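Local structure of AvrA (Salmonella typhimurium, 6BE0) at residues P73-Q78 / A294-L299; P84-K89 / S111-V116; A173-D178 / P221-D226; H124-D129 / V139-P144; R131-K136 / N203-H208. The protein probably transfers acetyl groups from acetyl-CoA to serine and threonine residues of target proteins, as a YopJ-family effector that binds inositol hexakisphosphate. All blocks are in the same frame, centred on the assembly; numbering follows the deposited sequence.

Interaction 1. Residues P73-Q78 / A294-L299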
# COMPACT_ATOMS: atom_id res chain seq x y z
N PRO A 73 1.67 3.71 -14.41
CA PRO A 73 0.67 4.59 -15.02
C PRO A 73 -0.53 3.83 -15.57
O PRO A 73 -1.67 4.27 -15.41
CB PRO A 73 1.44 5.28 -16.14
CG PRO A 73 2.86 5.25 -15.69
CD PRO A 73 3.02 3.96 -14.95
N PHE A 74 -0.27 2.70 -16.21
CA PHE A 74 -1.33 1.86 -16.76
C PHE A 74 -2.11 1.18 -15.64
O PHE A 74 -3.33 1.05 -15.71
CB PHE A 74 -0.75 0.81 -17.71
CG PHE A 74 0.12 1.39 -18.79
CD1 PHE A 74 -0.44 2.03 -19.88
CD2 PHE A 74 1.50 1.29 -18.71
CE1 PHE A 74 0.36 2.56 -20.87
CE2 PHE A 74 2.30 1.82 -19.70
CZ PHE A 74 1.73 2.45 -20.78
N LEU A 75 -1.39 0.73 -14.62
CA LEU A 75 -2.01 0.04 -13.49
C LEU A 75 -2.92 0.98 -12.71
O LEU A 75 -3.97 0.57 -12.22
CB LEU A 75 -0.93 -0.55 -12.58
CG LEU A 75 -0.12 -1.70 -13.19
CD1 LEU A 75 1.04 -2.10 -12.28
CD2 LEU A 75 -1.01 -2.90 -13.46
N VAL A 76 -2.50 2.23 -12.60
CA VAL A 76 -3.30 3.24 -11.91
C VAL A 76 -4.53 3.60 -12.74
O VAL A 76 -5.63 3.72 -12.21
CB VAL A 76 -2.47 4.50 -11.62
CG1 VAL A 76 -3.35 5.66 -11.15
CG2 VAL A 76 -1.41 4.19 -10.57
N ALA A 77 -4.34 3.76 -14.05
CA ALA A 77 -5.45 4.03 -14.96
C ALA A 77 -6.46 2.89 -14.91
O ALA A 77 -7.67 3.12 -14.96
CB ALA A 77 -4.94 4.23 -16.37
N GLN A 78 -5.95 1.67 -14.82
CA GLN A 78 -6.79 0.49 -14.73
C GLN A 78 -7.62 0.49 -13.45
O GLN A 78 -8.82 0.20 -13.47
CB GLN A 78 -5.93 -0.78 -14.79
CG GLN A 78 -6.70 -2.07 -14.58
CD GLN A 78 -5.88 -3.30 -14.93
OE1 GLN A 78 -6.04 -3.88 -16.01
NE2 GLN A 78 -5.00 -3.70 -14.02
N ALA A 294 -1.48 -10.94 -11.74
CA ALA A 294 -2.89 -10.65 -11.95
C ALA A 294 -3.06 -9.25 -12.52
O ALA A 294 -3.77 -9.04 -13.50
CB ALA A 294 -3.66 -10.79 -10.65
N GLU A 295 -2.39 -8.29 -11.89
CA GLU A 295 -2.45 -6.89 -12.30
C GLU A 295 -1.99 -6.71 -13.75
O GLU A 295 -2.62 -5.99 -14.52
CB GLU A 295 -1.61 -6.03 -11.36
CG GLU A 295 -2.23 -5.83 -9.99
CD GLU A 295 -3.28 -4.73 -9.97
OE1 GLU A 295 -3.79 -4.36 -11.05
OE2 GLU A 295 -3.59 -4.23 -8.87
N TYR A 296 -0.88 -7.35 -14.11
CA TYR A 296 -0.36 -7.27 -15.47
C TYR A 296 -1.31 -7.91 -16.47
O TYR A 296 -1.57 -7.34 -17.54
CB TYR A 296 1.02 -7.94 -15.56
CG TYR A 296 2.16 -7.18 -14.91
CD1 TYR A 296 1.92 -6.12 -14.04
CD2 TYR A 296 3.47 -7.53 -15.17
CE1 TYR A 296 2.97 -5.44 -13.45
CE2 TYR A 296 4.52 -6.85 -14.58
CZ TYR A 296 4.27 -5.81 -13.73
OH TYR A 296 5.31 -5.13 -13.15
N LYS A 297 -1.82 -9.09 -16.13
CA LYS A 297 -2.71 -9.82 -17.03
C LYS A 297 -3.98 -9.03 -17.33
O LYS A 297 -4.53 -9.13 -18.42
CB LYS A 297 -3.07 -11.18 -16.43
CG LYS A 297 -1.99 -12.24 -16.59
CD LYS A 297 -2.47 -13.59 -16.08
CE LYS A 297 -1.43 -14.68 -16.28
NZ LYS A 297 -1.94 -16.01 -15.83
N SER A 298 -4.43 -8.25 -16.35
CA SER A 298 -5.64 -7.45 -16.52
C SER A 298 -5.47 -6.40 -17.61
O SER A 298 -6.42 -6.05 -18.30
CB SER A 298 -6.03 -6.78 -15.20
OG SER A 298 -6.32 -7.73 -14.20
N LEU A 299 -4.25 -5.90 -17.77
CA LEU A 299 -3.95 -4.91 -18.80
C LEU A 299 -4.05 -5.53 -20.19
O LEU A 299 -4.34 -4.85 -21.17
CB LEU A 299 -2.56 -4.30 -18.59
CG LEU A 299 -2.36 -3.48 -17.32
CD1 LEU A 299 -0.90 -3.11 -17.15
CD2 LEU A 299 -3.23 -2.22 -17.34
O HOH W 1 -4.87 -1.80 -11.48

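Interaction 2. Residues P84-K89 / S111-V116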
# COMPACT_ATOMS: atom_id res chain seq x y z
N PRO A 84 -14.33 4.13 -9.98
CA PRO A 84 -14.44 5.56 -10.26
C PRO A 84 -14.32 6.48 -9.04
O PRO A 84 -13.95 7.64 -9.20
CB PRO A 84 -15.84 5.69 -10.88
CG PRO A 84 -16.10 4.36 -11.48
CD PRO A 84 -15.46 3.37 -10.55
N GLU A 85 -14.62 5.96 -7.85
CA GLU A 85 -14.56 6.78 -6.63
C GLU A 85 -13.19 6.71 -5.96
O GLU A 85 -12.95 7.39 -4.96
CB GLU A 85 -15.64 6.33 -5.64
CG GLU A 85 -17.07 6.58 -6.13
CD GLU A 85 -18.12 6.19 -5.10
OE1 GLU A 85 -17.74 5.69 -4.02
OE2 GLU A 85 -19.32 6.39 -5.38
N LEU A 86 -12.30 5.90 -6.52
CA LEU A 86 -10.98 5.67 -5.94
C LEU A 86 -10.13 6.95 -5.91
O LEU A 86 -9.48 7.23 -4.90
CB LEU A 86 -10.25 4.59 -6.73
CG LEU A 86 -8.79 4.29 -6.34
CD1 LEU A 86 -8.71 3.69 -4.95
CD2 LEU A 86 -8.15 3.37 -7.37
N ASN A 87 -10.14 7.69 -7.01
CA ASN A 87 -9.34 8.91 -7.14
C ASN A 87 -7.87 8.66 -6.83
O ASN A 87 -7.31 9.23 -5.88
CB ASN A 87 -9.88 10.01 -6.22
CG ASN A 87 -11.22 10.55 -6.68
OD1 ASN A 87 -11.60 10.39 -7.84
ND2 ASN A 87 -11.93 11.20 -5.77
N LEU A 88 -7.24 7.81 -7.63
CA LEU A 88 -5.83 7.49 -7.45
C LEU A 88 -4.95 8.29 -8.40
O LEU A 88 -5.24 8.41 -9.59
CB LEU A 88 -5.59 5.99 -7.66
CG LEU A 88 -4.17 5.49 -7.35
CD1 LEU A 88 -3.78 5.80 -5.91
CD2 LEU A 88 -4.08 4.00 -7.61
N LYS A 89 -3.88 8.86 -7.85
CA LYS A 89 -2.89 9.59 -8.63
C LYS A 89 -1.50 9.00 -8.41
O LYS A 89 -1.14 8.64 -7.29
CB LYS A 89 -2.89 11.07 -8.24
CG LYS A 89 -4.06 11.87 -8.79
CD LYS A 89 -3.96 12.02 -10.30
CE LYS A 89 -4.96 13.03 -10.83
NZ LYS A 89 -4.92 13.10 -12.31
N SER A 111 -11.76 12.96 -0.87
CA SER A 111 -11.27 11.60 -0.75
C SER A 111 -10.40 11.24 -1.94
O SER A 111 -10.87 11.23 -3.08
CB SER A 111 -12.45 10.62 -0.64
OG SER A 111 -12.00 9.28 -0.65
N ALA A 112 -9.13 10.97 -1.68
CA ALA A 112 -8.19 10.64 -2.75
C ALA A 112 -7.01 9.83 -2.23
O ALA A 112 -6.75 9.79 -1.02
CB ALA A 112 -7.70 11.91 -3.43
N ARG A 113 -6.31 9.16 -3.15
CA ARG A 113 -5.13 8.38 -2.80
C ARG A 113 -3.99 8.70 -3.75
O ARG A 113 -4.20 9.15 -4.87
CB ARG A 113 -5.44 6.88 -2.85
CG ARG A 113 -6.35 6.41 -1.74
CD ARG A 113 -7.81 6.53 -2.13
NE ARG A 113 -8.69 6.50 -0.97
CZ ARG A 113 -10.00 6.72 -1.01
NH1 ARG A 113 -10.59 6.99 -2.17
NH2 ARG A 113 -10.72 6.67 0.10
N PHE A 114 -2.77 8.47 -3.27
CA PHE A 114 -1.57 8.77 -4.05
C PHE A 114 -0.56 7.64 -3.95
O PHE A 114 -0.18 7.25 -2.86
CB PHE A 114 -0.93 10.06 -3.56
CG PHE A 114 -1.84 11.25 -3.61
CD1 PHE A 114 -2.62 11.59 -2.51
CD2 PHE A 114 -1.92 12.04 -4.75
CE1 PHE A 114 -3.46 12.69 -2.55
CE2 PHE A 114 -2.76 13.14 -4.79
CZ PHE A 114 -3.53 13.46 -3.69
N LEU A 115 -0.13 7.13 -5.10
CA LEU A 115 1.07 6.30 -5.16
C LEU A 115 2.25 7.23 -5.40
O LEU A 115 2.32 7.90 -6.43
CB LEU A 115 0.99 5.25 -6.27
CG LEU A 115 -0.08 4.16 -6.13
CD1 LEU A 115 0.18 3.07 -7.16
CD2 LEU A 115 -0.12 3.57 -4.73
N VAL A 116 3.17 7.27 -4.44
CA VAL A 116 4.29 8.19 -4.49
C VAL A 116 5.62 7.45 -4.46
O VAL A 116 5.89 6.64 -3.57
CB VAL A 116 4.24 9.20 -3.31
CG1 VAL A 116 4.09 8.49 -1.97
CG2 VAL A 116 5.48 10.11 -3.32

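Interaction 3. Residues A173-D178 / P221-D226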
# COMPACT_ATOMS: atom_id res chain seq x y z
N ALA A 173 0.33 12.02 9.24
CA ALA A 173 0.77 10.88 10.02
C ALA A 173 1.36 9.81 9.11
O ALA A 173 0.92 9.64 7.98
CB ALA A 173 -0.38 10.31 10.83
N MET A 174 2.37 9.11 9.60
CA MET A 174 2.99 8.02 8.87
C MET A 174 2.74 6.72 9.62
O MET A 174 2.92 6.66 10.83
CB MET A 174 4.49 8.28 8.68
CG MET A 174 5.25 7.15 8.01
SD MET A 174 6.95 7.63 7.66
CE MET A 174 7.81 6.10 7.99
N VAL A 175 2.32 5.69 8.89
CA VAL A 175 1.93 4.42 9.50
C VAL A 175 2.82 3.28 9.02
O VAL A 175 2.94 3.02 7.82
CB VAL A 175 0.46 4.09 9.20
CG1 VAL A 175 0.07 2.74 9.80
CG2 VAL A 175 -0.45 5.18 9.73
N GLU A 176 3.43 2.59 9.98
CA GLU A 176 4.21 1.39 9.70
C GLU A 176 3.29 0.18 9.70
O GLU A 176 2.49 0.00 10.62
CB GLU A 176 5.31 1.22 10.75
CG GLU A 176 6.14 -0.05 10.62
CD GLU A 176 6.99 -0.31 11.84
OE1 GLU A 176 6.44 -0.34 12.96
OE2 GLU A 176 8.22 -0.50 11.69
N LEU A 177 3.39 -0.64 8.66
CA LEU A 177 2.57 -1.84 8.55
C LEU A 177 3.39 -3.11 8.80
O LEU A 177 2.93 -4.03 9.47
CB LEU A 177 1.90 -1.91 7.17
CG LEU A 177 0.90 -0.80 6.84
CD1 LEU A 177 0.27 -1.05 5.47
CD2 LEU A 177 -0.18 -0.67 7.90
N ASP A 178 4.61 -3.13 8.27
CA ASP A 178 5.49 -4.29 8.37
C ASP A 178 4.76 -5.56 7.91
O ASP A 178 4.66 -6.53 8.66
CB ASP A 178 6.00 -4.47 9.80
CG ASP A 178 7.09 -5.53 9.91
OD1 ASP A 178 7.84 -5.73 8.92
OD2 ASP A 178 7.20 -6.17 10.98
N PRO A 221 7.01 9.56 16.71
CA PRO A 221 7.10 10.22 15.40
C PRO A 221 6.12 9.65 14.38
O PRO A 221 5.39 10.41 13.74
CB PRO A 221 8.55 9.96 14.98
CG PRO A 221 8.92 8.70 15.67
CD PRO A 221 8.18 8.71 16.98
N PHE A 222 6.11 8.33 14.25
CA PHE A 222 5.17 7.64 13.37
C PHE A 222 4.38 6.62 14.16
O PHE A 222 4.65 6.38 15.34
CB PHE A 222 5.91 6.97 12.21
CG PHE A 222 6.85 5.88 12.64
CD1 PHE A 222 6.43 4.56 12.70
CD2 PHE A 222 8.16 6.18 12.98
CE1 PHE A 222 7.30 3.56 13.10
CE2 PHE A 222 9.03 5.18 13.38
CZ PHE A 222 8.60 3.87 13.43
N LEU A 223 3.39 6.00 13.51
CA LEU A 223 2.56 5.00 14.16
C LEU A 223 3.15 3.60 13.96
O LEU A 223 3.24 3.13 12.83
CB LEU A 223 1.13 5.06 13.60
CG LEU A 223 0.09 4.26 14.38
CD1 LEU A 223 -0.29 4.98 15.67
CD2 LEU A 223 -1.14 4.00 13.53
N PRO A 224 3.56 2.93 15.05
CA PRO A 224 4.13 1.60 14.88
C PRO A 224 3.08 0.57 14.47
O PRO A 224 1.89 0.85 14.56
CB PRO A 224 4.70 1.29 16.27
CG PRO A 224 3.86 2.07 17.20
CD PRO A 224 3.49 3.33 16.47
N SER A 225 3.53 -0.60 14.03
CA SER A 225 2.64 -1.60 13.45
C SER A 225 1.60 -2.14 14.44
O SER A 225 0.44 -2.32 14.08
CB SER A 225 3.45 -2.77 12.89
OG SER A 225 4.21 -3.40 13.90
N ASP A 226 2.02 -2.38 15.68
CA ASP A 226 1.11 -2.94 16.68
C ASP A 226 -0.05 -1.99 16.95
O ASP A 226 -1.17 -2.42 17.23
CB ASP A 226 1.86 -3.26 17.98
CG ASP A 226 2.53 -2.04 18.58
OD1 ASP A 226 3.16 -1.27 17.82
OD2 ASP A 226 2.43 -1.85 19.81

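Interaction 4. Residues H124-D129 / V139-P144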
# COMPACT_ATOMS: atom_id res chain seq x y z
N HIS A 124 11.05 3.69 -4.31
CA HIS A 124 10.31 3.32 -3.11
C HIS A 124 8.90 3.88 -3.20
O HIS A 124 8.66 5.05 -2.89
CB HIS A 124 11.01 3.82 -1.85
CG HIS A 124 10.37 3.33 -0.58
ND1 HIS A 124 10.51 2.04 -0.13
CD2 HIS A 124 9.58 3.96 0.31
CE1 HIS A 124 9.83 1.89 1.00
NE2 HIS A 124 9.26 3.05 1.29
N ILE A 125 7.98 3.04 -3.64
CA ILE A 125 6.60 3.45 -3.86
C ILE A 125 5.75 3.17 -2.62
O ILE A 125 5.61 2.02 -2.21
CB ILE A 125 6.00 2.73 -5.08
CG1 ILE A 125 6.76 3.14 -6.35
CG2 ILE A 125 4.51 3.07 -5.23
CD1 ILE A 125 6.43 2.30 -7.57
N SER A 126 5.20 4.23 -2.04
CA SER A 126 4.28 4.12 -0.91
C SER A 126 2.89 4.59 -1.34
O SER A 126 2.70 5.07 -2.45
CB SER A 126 4.77 4.95 0.27
OG SER A 126 6.06 4.54 0.69
N VAL A 127 1.92 4.44 -0.44
CA VAL A 127 0.56 4.91 -0.70
C VAL A 127 0.13 5.90 0.39
O VAL A 127 0.39 5.69 1.57
CB VAL A 127 -0.45 3.74 -0.78
CG1 VAL A 127 -0.51 2.98 0.54
CG2 VAL A 127 -1.83 4.26 -1.18
N VAL A 128 -0.52 6.98 -0.04
CA VAL A 128 -1.02 8.00 0.87
C VAL A 128 -2.53 8.07 0.77
O VAL A 128 -3.08 8.10 -0.33
CB VAL A 128 -0.43 9.39 0.54
CG1 VAL A 128 -1.01 10.46 1.46
CG2 VAL A 128 1.09 9.36 0.65
N ASP A 129 -3.21 8.10 1.92
CA ASP A 129 -4.65 8.29 1.94
C ASP A 129 -4.98 9.73 2.33
O ASP A 129 -4.46 10.25 3.32
CB ASP A 129 -5.33 7.32 2.91
CG ASP A 129 -6.83 7.21 2.67
OD1 ASP A 129 -7.28 7.42 1.52
OD2 ASP A 129 -7.56 6.91 3.64
N VAL A 139 -3.88 13.53 6.11
CA VAL A 139 -2.97 12.89 5.18
C VAL A 139 -2.20 11.79 5.90
O VAL A 139 -1.46 12.07 6.84
CB VAL A 139 -1.98 13.91 4.57
CG1 VAL A 139 -1.05 13.23 3.56
CG2 VAL A 139 -2.73 15.05 3.91
N ILE A 140 -2.39 10.55 5.47
CA ILE A 140 -1.72 9.42 6.11
C ILE A 140 -0.88 8.63 5.10
O ILE A 140 -1.41 8.09 4.13
CB ILE A 140 -2.73 8.47 6.78
CG1 ILE A 140 -3.55 9.25 7.82
CG2 ILE A 140 -2.00 7.30 7.44
CD1 ILE A 140 -4.65 8.44 8.48
N LEU A 141 0.42 8.58 5.36
CA LEU A 141 1.35 7.83 4.53
C LEU A 141 1.50 6.42 5.08
O LEU A 141 1.90 6.23 6.23
CB LEU A 141 2.71 8.54 4.49
CG LEU A 141 3.86 7.81 3.78
CD1 LEU A 141 3.60 7.68 2.29
CD2 LEU A 141 5.17 8.55 4.03
N PHE A 142 1.18 5.43 4.26
CA PHE A 142 1.30 4.03 4.66
C PHE A 142 2.55 3.40 4.06
O PHE A 142 2.74 3.40 2.84
CB PHE A 142 0.06 3.23 4.24
CG PHE A 142 -1.19 3.65 4.96
CD1 PHE A 142 -2.00 4.65 4.45
CD2 PHE A 142 -1.55 3.04 6.15
CE1 PHE A 142 -3.15 5.03 5.11
CE2 PHE A 142 -2.71 3.41 6.81
CZ PHE A 142 -3.50 4.41 6.29
N GLU A 143 3.41 2.88 4.93
CA GLU A 143 4.59 2.14 4.51
C GLU A 143 4.32 0.65 4.68
O GLU A 143 4.12 0.18 5.80
CB GLU A 143 5.81 2.56 5.34
CG GLU A 143 6.30 3.97 5.06
CD GLU A 143 6.89 4.14 3.67
OE1 GLU A 143 7.14 3.11 3.00
OE2 GLU A 143 7.12 5.29 3.25
N PRO A 144 4.29 -0.11 3.56
CA PRO A 144 4.03 -1.55 3.70
C PRO A 144 5.09 -2.28 4.51
O PRO A 144 4.77 -3.26 5.19
CB PRO A 144 4.01 -2.04 2.24
CG PRO A 144 3.68 -0.83 1.44
CD PRO A 144 4.33 0.31 2.15

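Interaction 5. Residues R131-K136 / N203-H208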
# COMPACT_ATOMS: atom_id res chain seq x y z
N ARG A 131 -8.04 12.58 3.07
CA ARG A 131 -9.42 12.67 3.54
C ARG A 131 -9.67 14.01 4.24
O ARG A 131 -9.01 14.32 5.23
CB ARG A 131 -9.73 11.52 4.50
CG ARG A 131 -11.16 11.46 5.03
CD ARG A 131 -12.07 10.63 4.14
NE ARG A 131 -11.68 9.22 4.11
CZ ARG A 131 -12.15 8.28 4.94
NH1 ARG A 131 -13.02 8.59 5.88
NH2 ARG A 131 -11.73 7.03 4.82
N VAL A 132 -10.61 14.80 3.72
CA VAL A 132 -11.02 16.01 4.42
C VAL A 132 -12.24 15.64 5.26
O VAL A 132 -13.15 14.95 4.80
CB VAL A 132 -11.35 17.21 3.47
CG1 VAL A 132 -10.31 17.32 2.36
CG2 VAL A 132 -12.75 17.11 2.89
N MET A 133 -12.22 16.09 6.51
CA MET A 133 -13.20 15.68 7.50
C MET A 133 -13.50 16.89 8.36
O MET A 133 -12.58 17.51 8.89
CB MET A 133 -12.65 14.52 8.33
CG MET A 133 -13.67 13.77 9.16
SD MET A 133 -12.97 12.26 9.86
CE MET A 133 -12.95 11.20 8.41
N ASP A 134 -14.78 17.23 8.48
CA ASP A 134 -15.17 18.51 9.05
C ASP A 134 -14.56 19.61 8.17
O ASP A 134 -14.90 19.71 6.99
CB ASP A 134 -14.74 18.63 10.51
CG ASP A 134 -15.14 17.41 11.34
OD1 ASP A 134 -16.21 16.83 11.06
OD2 ASP A 134 -14.38 17.03 12.25
N GLY A 135 -13.65 20.41 8.72
CA GLY A 135 -12.95 21.41 7.94
C GLY A 135 -11.49 21.06 7.72
O GLY A 135 -10.80 21.69 6.92
N LYS A 136 -11.03 20.02 8.41
CA LYS A 136 -9.60 19.73 8.51
C LYS A 136 -9.17 18.64 7.52
O LYS A 136 -9.95 17.76 7.17
CB LYS A 136 -9.27 19.33 9.95
CG LYS A 136 -10.16 20.02 10.98
CD LYS A 136 -9.49 20.17 12.34
CE LYS A 136 -10.49 20.64 13.39
NZ LYS A 136 -11.20 21.89 13.01
N ASN A 203 -14.47 2.06 7.53
CA ASN A 203 -13.61 1.44 8.53
C ASN A 203 -12.35 2.26 8.82
O ASN A 203 -11.65 2.00 9.80
CB ASN A 203 -13.19 0.04 8.08
CG ASN A 203 -14.29 -0.99 8.26
OD1 ASN A 203 -15.21 -0.81 9.06
ND2 ASN A 203 -14.19 -2.09 7.52
N LEU A 204 -12.08 3.25 7.97
CA LEU A 204 -10.88 4.08 8.10
C LEU A 204 -11.20 5.48 8.60
O LEU A 204 -10.32 6.34 8.64
CB LEU A 204 -10.16 4.15 6.76
CG LEU A 204 -9.52 2.83 6.32
CD1 LEU A 204 -9.15 2.88 4.85
CD2 LEU A 204 -8.30 2.52 7.18
N VAL A 205 -12.45 5.72 8.97
CA VAL A 205 -12.83 7.02 9.51
C VAL A 205 -12.08 7.30 10.81
O VAL A 205 -11.57 8.40 11.02
CB VAL A 205 -14.35 7.10 9.77
CG1 VAL A 205 -14.71 8.39 10.51
CG2 VAL A 205 -15.11 7.02 8.46
N LYS A 206 -12.01 6.29 11.68
CA LYS A 206 -11.44 6.47 13.02
C LYS A 206 -9.97 6.91 12.99
O LYS A 206 -9.59 7.83 13.72
CB LYS A 206 -11.57 5.18 13.83
CG LYS A 206 -11.06 5.32 15.26
CD LYS A 206 -11.47 4.15 16.14
CE LYS A 206 -10.90 4.27 17.54
NZ LYS A 206 -11.34 5.50 18.25
N ILE A 207 -9.16 6.27 12.16
CA ILE A 207 -7.73 6.59 12.12
C ILE A 207 -7.52 8.00 11.56
O ILE A 207 -6.60 8.71 11.97
CB ILE A 207 -6.93 5.56 11.28
CG1 ILE A 207 -5.43 5.85 11.38
CG2 ILE A 207 -7.39 5.56 9.83
CD1 ILE A 207 -4.55 4.73 10.87
N HIS A 208 -8.37 8.39 10.62
CA HIS A 208 -8.33 9.75 10.07
C HIS A 208 -8.81 10.76 11.11
O HIS A 208 -8.30 11.88 11.19
CB HIS A 208 -9.18 9.85 8.81
CG HIS A 208 -8.50 9.36 7.58
ND1 HIS A 208 -7.45 10.04 7.00
CD2 HIS A 208 -8.72 8.27 6.81
CE1 HIS A 208 -7.04 9.38 5.92
NE2 HIS A 208 -7.80 8.31 5.78

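Interaction 1. Residues P73-Q78 / A294-L299
The amide of Q78 and the carboxylate of E295 lie nearly coplanar, their planes 19° apart. The ring of Y296 is met at its edge, where L75 CD1 approaches CE1 near the ring plane at 4.0 Å. Elsewhere this tyrosine packs on L43, V47 and L50 of helix 40-55, and its hydroxyl bonds to D68. Q78 NE2 makes two weak hydrogen bonds to E295. The bond from Q78 NE2 to E295 O is fairly straight at 3.3 Å; the one to E295 OE1 is strongly bent. Q78 gets there because its CG is anti to the backbone N (chi1 175°) and the chain then runs extended. Two helices cross here, 65-82 and 287-300. Their axes come within 10.2 Å at an angle of 79°, so the contact is local and a few long side chains bridge the gap. A water joins the polar groups. The water oxygen donates to E295 OE1 at 2.8 Å and to L75 O, and accepts from Q78 NE2. The other oxygen of E295, OE2, forms a salt bridge with K195, which binds inositol hexakisphosphate. Beside the polar group the contact is apolar. L75 CD2 meets L299 CD1 at 3.7 Å, the two leucines crossing at about a right angle. L299 CD2 also reaches F74 CB at 3.9 Å. L191 of helix 186-199 packs on L75 and E295.

Interaction 2. Residues P84-K89 / S111-V116
L88 pairs with R113 and K89 with F114 in parallel register, joined by bonds from R113 N to N87 O (2.9 Å), K89 N to R113 O (3.0 Å) and L115 N to K89 O (2.8 Å). Just before the strand, the side chain of N87 adds a further link. N87 ND2 donates to S111 O at 2.9 Å, almost straight along the C=O axis, and the acceptor lies in the amide plane. The R113 side chain turns back toward the loop that leads into the first strand. A bend at chi2 (88°) brings R113 NH1 to L86 O at 3.0 Å. The carbonyl oxygen lies in the guanidinium plane, but the nitrogen stands above the carbonyl plane. E85 O also lies at the guanidinium edge. On the same face of the sheet L88 CD1 packs on R113 CB, and on L115 CG at 4.1 Å. On the other face K89 CB touches F114 CD2 at 3.7 Å, obliquely to the ring. F114 is covered there by L97, S100 and T104 of helix 94-106. That helix connects the two strands in a beta-alpha-beta unit. R113 is buried, and its NE forms a salt bridge with D129 of the next strand. The carboxylate probably balances the buried charge, while the bond to L86 O helps fix the rotation of the guanidinium group.

Interaction 3. Residues A173-D178 / P221-D226
L223 is held to the strand by two backbone bonds. Its N donates to M174 O at 2.8 Å, and its O accepts from E176 N at 2.9 Å. The V175 and L223 side chains lie side by side and point the same way, with CG2 and CD2 4.0 Å apart. E176 continues the contact. With CG anti to the backbone N (chi1 176°) and the chain extended, E176 OE1 accepts from S225 N at 3.1 Å through its anti lone pair. E176 OE1 also lies at the edge of the F222 ring, in its plane and 4.0 Å from CE1. Ring and carboxylate planes stand 79° apart. Further out, E176 OE2 bonds to the backbone N of C147, and P152 of helix 151-164 packs on F222. L177 O accepts from R245, and D178 forms a salt bridge with R181, which binds coenzyme A. The single bridge at V175 lays segment 221-226 along strand 170-176, which is outermost in the five-stranded sheet. P224 occupies the N-cap position of helix 225-228, and S225 begins it. The E176 carboxylate thus receives an N-H from the helix start, which, with the N-H of C147 on OE2, is consistent with an ionised carboxylate.

Interaction 4. Residues H124-D129 / V139-P144
S126 CB packs on L141 CD1 at 3.6 Å and comes equally near to F142 O. Beyond CB, the OG lies beside the backbone N (chi1 -58°) and points at the carboxylate of E143. S126 OG is 2.9 Å from both E143 OE1 and E143 OE2, in weak contacts. E143 OE1 is also met by H124 NE2 at 2.7 Å. The nitrogen comes from the syn side of the oxygen, 28° out of the carboxylate plane, and OE1 lies at the imidazole edge, slightly tilted from the ring plane. Ring and carboxylate are 20° apart. The two segments belong to the beta hairpin of strands 125-133 and 136-143, inside the five-stranded sheet of this YopJ-family acetyltransferase, which is grouped in the peptidase CA clan. V127 with F142 and D129 with I140 are antiparallel hydrogen-bonded pairs. V128 with L141 is the non-hydrogen-bonded pair between them. V128 spreads its methyls, CG1 to V139 CG1 at 3.5 Å and CG2 to L141 CD1 at 3.4 Å. This packing is tight. The other face of the hairpin carries F142. I140 CG2 lies over one face of its ring, offset toward the rim. V127 O and D129 CB lie at the ring edge, and F142 CB touches V127 CG1 at 3.8 Å. V175 of strand 170-176 packs beside I140 and F142.

Interaction 5. Residues R131-K136 / N203-H208
R131 and M133, at the end of strand 125-133, pack on V205 and H208 at the start of helix 205-212, with no direct hydrogen bond between the segments. The end of a strand packs against the start of a helix. R131 CB stands over the centre of the H208 ring, 3.7 Å from the centroid and 12° off the normal, a CH-pi contact. Past CB the chain bends at chi2 (90°) and again at chi3, which curls the guanidinium back toward the helix. H208 CD2 then lies over one guanidinium face, 3.8 Å above the plane and offset toward the rim. V205 CG2 is at the guanidinium edge, 3.7 Å from R131 NH1. L204 CB approaches R131 NH2 obliquely. Several polar atoms have partners nearby. R131 NH2 bonds to F201 O and the guanidinium makes a cation-pi contact with the F201 ring. H208 bonds through NE2 to D129 and through ND1 to S138, which fixes the imidazole against R131. M133 extends over the same helix turn. M133 CE touches V205 CG1 at 3.9 Å and H208 CB at 4.0 Å. M133 also opens a type II' turn to K136, in which M133 N bonds to K136 O at 2.9 Å and K136 N to M133 O at 3.0 Å. A type II' turn of this kind, with D134 and G135 at its corner, is a classic closure of a two-residue beta hairpin.

In the fold
Interactions 2 to 5 reach the five-stranded mixed sheet, nested along the chain inside the loop closed by interaction 1. Interaction 2 joins the first two strands and interaction 4 the third and fourth. Their centres are about 12 Å apart, and backbone pairing of strands 111-117 and 125-133 links them. Interaction 3 borders the fifth strand, its centre about 10 Å from that of interaction 4. Interaction 5 shares strand 125-133 with interaction 4 and alternates with it in sequence. Interaction 1, about 28 Å from interaction 3 between centres, packs helix 65-82 against the C-terminal helix 287-300. Its V76 packs on L88 and L115, which connects helix 287-300, beside the inositol hexakisphosphate site, to the sheet.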